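Local coordinates for protein 2-oxo-1,2-dihydroquinoline 8-monooxygenase, oxygenase component (Pseudomonas putida, PDB 1Z02) that is the oxygenase component of 2-oxoquinoline 8-monooxygenase, a trimeric Rieske non-heme iron enzyme that probably hydroxylates 2-oxo-1,2-dihydroquinoline at carbon 8, at residues A[423-426]-A[427-431]; A[111-114]-A[115-118]; A[390-393]-A[394-398]. All blocks are in the same frame, centred on the assembly; numbering follows the deposited sequence.

Contact 1. Residues A[423-426]-A[427-431]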
loop_
_atom_site.group_PDB
_atom_site.type_symbol
_atom_site.label_atom_id
_atom_site.label_comp_id
_atom_site.label_asym_id
_atom_site.label_seq_id
_atom_site.Cartn_x
_atom_site.Cartn_y
_atom_site.Cartn_z
ATOM N N SER A 423 -0.766 2.104 -8.113
ATOM C CA SER A 423 -2.221 2.052 -8.082
ATOM C C SER A 423 -2.713 0.683 -8.529
ATOM O O SER A 423 -3.837 0.285 -8.213
ATOM C CB SER A 423 -2.817 3.136 -8.977
ATOM O OG SER A 423 -2.450 2.947 -10.330
ATOM N N LEU A 424 -1.877 -0.031 -9.279
ATOM C CA LEU A 424 -2.233 -1.377 -9.731
ATOM C C LEU A 424 -2.211 -2.341 -8.548
ATOM O O LEU A 424 -3.089 -3.204 -8.418
ATOM C CB LEU A 424 -1.246 -1.893 -10.780
ATOM C CG LEU A 424 -1.524 -1.511 -12.235
ATOM C CD1 LEU A 424 -0.345 -1.940 -13.110
ATOM C CD2 LEU A 424 -2.823 -2.170 -12.687
ATOM N N ILE A 425 -1.191 -2.209 -7.703
ATOM C CA ILE A 425 -1.086 -3.071 -6.537
ATOM C C ILE A 425 -2.224 -2.766 -5.574
ATOM O O ILE A 425 -2.783 -3.689 -4.988
ATOM C CB ILE A 425 0.280 -2.919 -5.850
ATOM C CG1 ILE A 425 1.353 -3.555 -6.733
ATOM C CG2 ILE A 425 0.270 -3.580 -4.478
ATOM C CD1 ILE A 425 2.772 -3.331 -6.273
ATOM N N PHE A 426 -2.591 -1.491 -5.416
ATOM C CA PHE A 426 -3.704 -1.153 -4.522
ATOM C C PHE A 426 -5.029 -1.653 -5.101
ATOM O O PHE A 426 -5.947 -2.024 -4.357
ATOM C CB PHE A 426 -3.782 0.359 -4.259
ATOM C CG PHE A 426 -2.811 0.841 -3.217
ATOM C CD1 PHE A 426 -1.668 1.552 -3.582
ATOM C CD2 PHE A 426 -3.029 0.567 -1.865
ATOM C CE1 PHE A 426 -0.762 1.981 -2.614
ATOM C CE2 PHE A 426 -2.128 0.991 -0.886
ATOM C CZ PHE A 426 -0.995 1.695 -1.256
ATOM N N LYS A 427 -5.140 -1.657 -6.426
ATOM C CA LYS A 427 -6.356 -2.167 -7.065
ATOM C C LYS A 427 -6.482 -3.659 -6.737
ATOM O O LYS A 427 -7.528 -4.133 -6.299
ATOM C CB LYS A 427 -6.279 -2.016 -8.585
ATOM C CG LYS A 427 -7.430 -2.689 -9.327
ATOM C CD LYS A 427 -7.109 -2.933 -10.791
ATOM C CE LYS A 427 -8.298 -3.584 -11.502
ATOM N NZ LYS A 427 -8.092 -3.849 -12.965
ATOM N N GLN A 428 -5.398 -4.392 -6.956
ATOM C CA GLN A 428 -5.379 -5.820 -6.695
ATOM C C GLN A 428 -5.662 -6.128 -5.239
ATOM O O GLN A 428 -6.417 -7.050 -4.935
ATOM C CB GLN A 428 -4.022 -6.404 -7.077
ATOM C CG GLN A 428 -3.676 -6.238 -8.541
ATOM C CD GLN A 428 -2.313 -6.810 -8.892
ATOM O OE1 GLN A 428 -1.889 -6.766 -10.050
ATOM N NE2 GLN A 428 -1.619 -7.349 -7.892
ATOM N N THR A 429 -5.040 -5.360 -4.349
ATOM C CA THR A 429 -5.215 -5.548 -2.913
ATOM C C THR A 429 -6.655 -5.279 -2.521
ATOM O O THR A 429 -7.229 -6.007 -1.716
ATOM C CB THR A 429 -4.302 -4.615 -2.117
ATOM O OG1 THR A 429 -2.974 -4.708 -2.644
ATOM C CG2 THR A 429 -4.272 -5.001 -0.650
ATOM N N ALA A 430 -7.231 -4.229 -3.095
ATOM C CA ALA A 430 -8.623 -3.876 -2.814
ATOM C C ALA A 430 -9.542 -5.016 -3.230
ATOM O O ALA A 430 -10.575 -5.258 -2.602
ATOM C CB ALA A 430 -9.002 -2.618 -3.567
ATOM N N ASP A 431 -9.165 -5.701 -4.305
ATOM C CA ASP A 431 -9.935 -6.833 -4.824
ATOM C C ASP A 431 -9.730 -8.098 -4.002
ATOM O O ASP A 431 -10.341 -9.123 -4.281
ATOM C CB ASP A 431 -9.561 -7.114 -6.284
ATOM C CG ASP A 431 -10.051 -6.034 -7.230
ATOM O OD1 ASP A 431 -9.706 -6.105 -8.427
ATOM O OD2 ASP A 431 -10.775 -5.116 -6.788
HETATM O O HOH W 1 -3.748 -4.632 -11.124
#
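Thr-429 and Ile-425 meet one turn apart on the short helix 423-430, where a threonine hydroxyl turns back onto the carbonyl of the residue four places earlier. Ile-425 O is gripped twice by the same residue: Thr-429 OG1 donates to it at 2.6 Å and Thr-429 N at 2.9 Å. The two donors reach it from opposite faces of the carbonyl plane, the hydroxyl lying 37° out of it. OG1 gets there because it stands beside its own backbone N and anti to the carbonyl carbon (chi1 -49°). A valine in place of Thr-429 would probably leave Ile-425 O with the backbone N-H as its one remaining donor within this turn, and the new side chain without a hydrogen bond to fix its rotation. The remaining bonds of the turn are backbone ones, from Lys-427 N to Ser-423 O, Gln-428 N to Leu-424 O and Ala-430 N to Phe-426 O. Packing across the turn is slight, with Ile-425 CG2 at 3.9 Å from Thr-429 OG1. Beyond the turn lies the trimer interface: the ring of Phe-426 meets Phe-426 of both neighbouring subunits, and Thr-429 packs on Thr-429 of each. Lys-427 NZ forms a salt bridge with Glu-370 of the second subunit. Beside the exposed Gln-428, a water donates to Leu-424 O and, at 3.0 Å, to Gln-428 OE1, while the extended Gln-428 chain lays its CG 3.1 Å from Leu-424 O.

Contact 2. Residues A[111-114]-A[115-118]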
loop_
_atom_site.group_PDB
_atom_site.type_symbol
_atom_site.label_atom_id
_atom_site.label_comp_id
_atom_site.label_asym_id
_atom_site.label_seq_id
_atom_site.Cartn_x
_atom_site.Cartn_y
_atom_site.Cartn_z
ATOM N N THR A 111 7.906 -10.687 -31.945
ATOM C CA THR A 111 8.024 -12.136 -31.802
ATOM C C THR A 111 9.443 -12.595 -31.515
ATOM O O THR A 111 10.402 -12.145 -32.155
ATOM C CB THR A 111 7.492 -12.834 -33.068
ATOM O OG1 THR A 111 6.167 -12.362 -33.350
ATOM C CG2 THR A 111 7.445 -14.326 -32.865
ATOM N N PHE A 112 9.575 -13.504 -30.554
ATOM C CA PHE A 112 10.893 -13.980 -30.159
ATOM C C PHE A 112 11.094 -15.480 -30.313
ATOM O O PHE A 112 10.162 -16.270 -30.145
ATOM C CB PHE A 112 11.180 -13.568 -28.709
ATOM C CG PHE A 112 10.869 -12.131 -28.430
ATOM C CD1 PHE A 112 9.611 -11.757 -27.986
ATOM C CD2 PHE A 112 11.816 -11.144 -28.666
ATOM C CE1 PHE A 112 9.292 -10.415 -27.785
ATOM C CE2 PHE A 112 11.511 -9.802 -28.469
ATOM C CZ PHE A 112 10.246 -9.434 -28.028
ATOM N N ASP A 113 12.327 -15.855 -30.640
ATOM C CA ASP A 113 12.688 -17.254 -30.814
ATOM C C ASP A 113 12.860 -17.886 -29.436
ATOM O O ASP A 113 13.610 -17.381 -28.606
ATOM C CB ASP A 113 13.987 -17.359 -31.601
ATOM C CG ASP A 113 14.349 -18.782 -31.905
ATOM O OD1 ASP A 113 13.534 -19.510 -32.422
ATOM O OD2 ASP A 113 15.449 -19.217 -31.634
ATOM N N LEU A 114 12.152 -18.983 -29.193
ATOM C CA LEU A 114 12.216 -19.658 -27.904
ATOM C C LEU A 114 13.616 -20.093 -27.504
ATOM O O LEU A 114 13.958 -20.082 -26.326
ATOM C CB LEU A 114 11.303 -20.881 -27.903
ATOM C CG LEU A 114 9.801 -20.596 -27.924
ATOM C CD1 LEU A 114 9.047 -21.913 -28.039
ATOM C CD2 LEU A 114 9.395 -19.861 -26.662
ATOM N N GLU A 115 14.425 -20.475 -28.480
ATOM C CA GLU A 115 15.775 -20.943 -28.203
ATOM C C GLU A 115 16.806 -19.868 -27.914
ATOM O O GLU A 115 17.530 -19.949 -26.932
ATOM C CB GLU A 115 16.291 -21.762 -29.380
ATOM C CG GLU A 115 17.697 -22.267 -29.166
ATOM C CD GLU A 115 17.704 -23.717 -28.799
ATOM O OE1 GLU A 115 17.250 -24.520 -29.631
ATOM O OE2 GLU A 115 18.146 -24.061 -27.687
ATOM N N THR A 116 16.889 -18.879 -28.793
ATOM C CA THR A 116 17.882 -17.830 -28.666
ATOM C C THR A 116 17.355 -16.533 -28.097
ATOM O O THR A 116 18.135 -15.694 -27.662
ATOM C CB THR A 116 18.515 -17.523 -30.043
ATOM O OG1 THR A 116 17.521 -16.975 -30.929
ATOM C CG2 THR A 116 19.071 -18.798 -30.653
ATOM N N GLY A 117 16.038 -16.361 -28.145
ATOM C CA GLY A 117 15.420 -15.155 -27.633
ATOM C C GLY A 117 15.447 -14.010 -28.627
ATOM O O GLY A 117 14.887 -12.946 -28.361
ATOM N N LYS A 118 16.085 -14.221 -29.776
ATOM C CA LYS A 118 16.184 -13.183 -30.802
ATOM C C LYS A 118 14.836 -12.706 -31.340
ATOM O O LYS A 118 13.885 -13.483 -31.456
ATOM C CB LYS A 118 17.032 -13.670 -31.984
ATOM C CG LYS A 118 17.248 -12.596 -33.057
ATOM C CD LYS A 118 18.038 -13.108 -34.247
ATOM C CE LYS A 118 17.219 -14.053 -35.107
ATOM N NZ LYS A 118 17.964 -14.461 -36.345
HETATM O O HOH W 2 13.588 -21.745 -31.283
#
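Asp-113 OD2 takes two hydrogen bonds from Thr-116, one from the hydroxyl OG1 at 3.1 Å and one from the backbone N at 3.2 Å. The hydroxyl lies on the anti lone pair, away from the other carboxylate oxygen, whereas the N-H comes from above the carboxylate plane, 39° out of it. The bond from Thr-116 N to a side-chain oxygen three residues earlier ties the carboxylate across the turn that follows strand 110-113. A chi1 of -175° turns the Asp-113 carboxylate away from its own N and toward Thr-116; a water donates to OD1 and accepts from Glu-115 N. Thr-116 OG1 also takes a weak bond from Lys-118 N, two residues on.

Backbone bonds close the hairpin. Gly-117 N donates to Asp-113 O at 2.7 Å through a bent hydrogen bond, and Asp-113 N donates to Lys-118 O at 3.0 Å. Gly-117 turns the chain with a positive phi (83°), a conformation that glycine adopts readily. Phe-112 lies beside this closure, its CD2 edge 3.6 Å from Gly-117 O near the ring plane, while its CA makes a C-H...O contact to Lys-118 O.

The turn joins strands 110-113 and 119-122 in the three-stranded antiparallel sheet of the Rieske domain. Phe-112 packs on Leu-80 of strand 76-81 and lies close to Cys-84 and Phe-110 of the [2Fe-2S] site, while Leu-114 reaches Phe-78 and Ile-103.

Contact 3. Residues A[390-393]-A[394-398]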
loop_
_atom_site.group_PDB
_atom_site.type_symbol
_atom_site.label_atom_id
_atom_site.label_comp_id
_atom_site.label_asym_id
_atom_site.label_seq_id
_atom_site.Cartn_x
_atom_site.Cartn_y
_atom_site.Cartn_z
ATOM N N THR A 390 24.371 -21.188 19.517
ATOM C CA THR A 390 23.674 -22.060 18.572
ATOM C C THR A 390 23.569 -21.450 17.175
ATOM O O THR A 390 23.279 -22.145 16.199
ATOM C CB THR A 390 22.254 -22.390 19.061
ATOM O OG1 THR A 390 21.566 -21.178 19.374
ATOM C CG2 THR A 390 22.302 -23.268 20.292
ATOM N N ASP A 391 23.806 -20.149 17.079
ATOM C CA ASP A 391 23.724 -19.467 15.799
ATOM C C ASP A 391 24.961 -19.671 14.949
ATOM O O ASP A 391 25.156 -18.999 13.942
ATOM C CB ASP A 391 23.445 -17.983 16.022
ATOM C CG ASP A 391 22.028 -17.740 16.503
ATOM O OD1 ASP A 391 21.824 -16.938 17.440
ATOM O OD2 ASP A 391 21.111 -18.363 15.925
ATOM N N ILE A 392 25.805 -20.614 15.346
ATOM C CA ILE A 392 26.986 -20.893 14.558
ATOM C C ILE A 392 26.531 -21.484 13.225
ATOM O O ILE A 392 27.261 -21.441 12.226
ATOM C CB ILE A 392 27.918 -21.900 15.250
ATOM C CG1 ILE A 392 29.083 -22.215 14.322
ATOM C CG2 ILE A 392 27.163 -23.175 15.585
ATOM C CD1 ILE A 392 30.387 -22.277 14.988
ATOM N N SER A 393 25.326 -22.046 13.218
ATOM C CA SER A 393 24.768 -22.636 12.009
ATOM C C SER A 393 24.473 -21.560 10.977
ATOM O O SER A 393 25.092 -21.528 9.913
ATOM C CB SER A 393 23.470 -23.390 12.315
ATOM O OG SER A 393 23.707 -24.515 13.128
ATOM N N PRO A 394 23.520 -20.660 11.277
ATOM C CA PRO A 394 23.225 -19.624 10.288
ATOM C C PRO A 394 24.428 -18.754 9.923
ATOM O O PRO A 394 24.584 -18.377 8.761
ATOM C CB PRO A 394 22.075 -18.834 10.932
ATOM C CG PRO A 394 22.284 -19.040 12.408
ATOM C CD PRO A 394 22.705 -20.484 12.498
ATOM N N ILE A 395 25.279 -18.441 10.896
ATOM C CA ILE A 395 26.453 -17.615 10.623
ATOM C C ILE A 395 27.365 -18.314 9.615
ATOM O O ILE A 395 27.836 -17.698 8.655
ATOM C CB ILE A 395 27.231 -17.305 11.924
ATOM C CG1 ILE A 395 26.372 -16.415 12.834
ATOM C CG2 ILE A 395 28.564 -16.633 11.597
ATOM C CD1 ILE A 395 26.987 -16.116 14.180
ATOM N N THR A 396 27.593 -19.607 9.816
ATOM C CA THR A 396 28.439 -20.364 8.909
ATOM C C THR A 396 27.841 -20.353 7.509
ATOM O O THR A 396 28.571 -20.304 6.515
ATOM C CB THR A 396 28.592 -21.818 9.375
ATOM O OG1 THR A 396 29.186 -21.834 10.674
ATOM C CG2 THR A 396 29.477 -22.602 8.409
ATOM N N TRP A 397 26.513 -20.405 7.431
ATOM C CA TRP A 397 25.839 -20.390 6.138
ATOM C C TRP A 397 25.984 -19.021 5.483
ATOM O O TRP A 397 26.267 -18.929 4.288
ATOM C CB TRP A 397 24.362 -20.776 6.309
ATOM C CG TRP A 397 23.412 -20.130 5.326
ATOM C CD1 TRP A 397 22.497 -19.150 5.594
ATOM C CD2 TRP A 397 23.304 -20.406 3.925
ATOM N NE1 TRP A 397 21.827 -18.798 4.445
ATOM C CE2 TRP A 397 22.304 -19.551 3.405
ATOM C CE3 TRP A 397 23.957 -21.292 3.056
ATOM C CZ2 TRP A 397 21.944 -19.552 2.055
ATOM C CZ3 TRP A 397 23.599 -21.293 1.712
ATOM C CH2 TRP A 397 22.598 -20.425 1.227
ATOM N N ARG A 398 25.819 -17.957 6.264
ATOM C CA ARG A 398 25.945 -16.610 5.721
ATOM C C ARG A 398 27.341 -16.375 5.163
ATOM O O ARG A 398 27.495 -15.785 4.097
ATOM C CB ARG A 398 25.633 -15.560 6.791
ATOM C CG ARG A 398 24.183 -15.562 7.268
ATOM C CD ARG A 398 23.944 -14.384 8.175
ATOM N NE ARG A 398 22.672 -14.467 8.879
ATOM C CZ ARG A 398 22.346 -13.676 9.902
ATOM N NH1 ARG A 398 21.173 -13.799 10.506
ATOM N NH2 ARG A 398 23.208 -12.760 10.322
#
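Thr-396 lies one turn after Ile-392 on helix 392-404, and its side chain leans back onto that residue's carbonyl. Its CB stands 3.2 Å from Ile-392 O. From there OG1, placed beside the backbone N by a chi1 of -60°, donates to the same oxygen at 2.5 Å, nearly along the C=O axis. OG1 also lies 3.7 Å from Ile-392 CG1, the two side chains running alongside each other and pointing the same way. Thr-396 N gives Ile-392 O its second bond, at 3.0 Å, from above the carbonyl plane.

Pro-394 occupies the first turn, where its lack of an N-H costs no helical bond. Its ring crosses the side chain of Asp-391, with CG 3.8 Å from Asp-391 OD2 and 3.3 Å from Asp-391 O. That carbonyl accepts the hydrogen bond of Ile-395 N, while Ile-395 CG1 lies against it at 3.1 Å. Asp-391 OD1 bonds to His-86 of the third subunit, a ligand of the Rieske cluster there, consistent with a link between that cluster and this subunit's iron domain.

Thr-396 packs on Val-252 and Met-262 of strands 250-253 and 261-264, Trp-397 on Met-262 as well, while Pro-394 and Trp-397 touch Glu-214 and Cys-213 of helix 209-216.

Contacts 1 and 3 share one chemistry: in each a helical threonine donates both its hydroxyl and its N-H to the carbonyl four residues back. Their settings differ. Contact 3 is largely buried at the start of helix 392-404, against the sheet of the iron domain, and its aspartate reaches a cluster ligand of the third subunit; contact 1 is partly buried on the last helix, where copies of the same residues meet from all three subunits. Contact 2, in the Rieske domain, relies instead on a carboxylate bound twice by a threonine within a hairpin turn, with exposed residues in the loop and a buried phenylalanine on the strand. None touches another; contacts 2 and 3 lie 43 Å apart between centres.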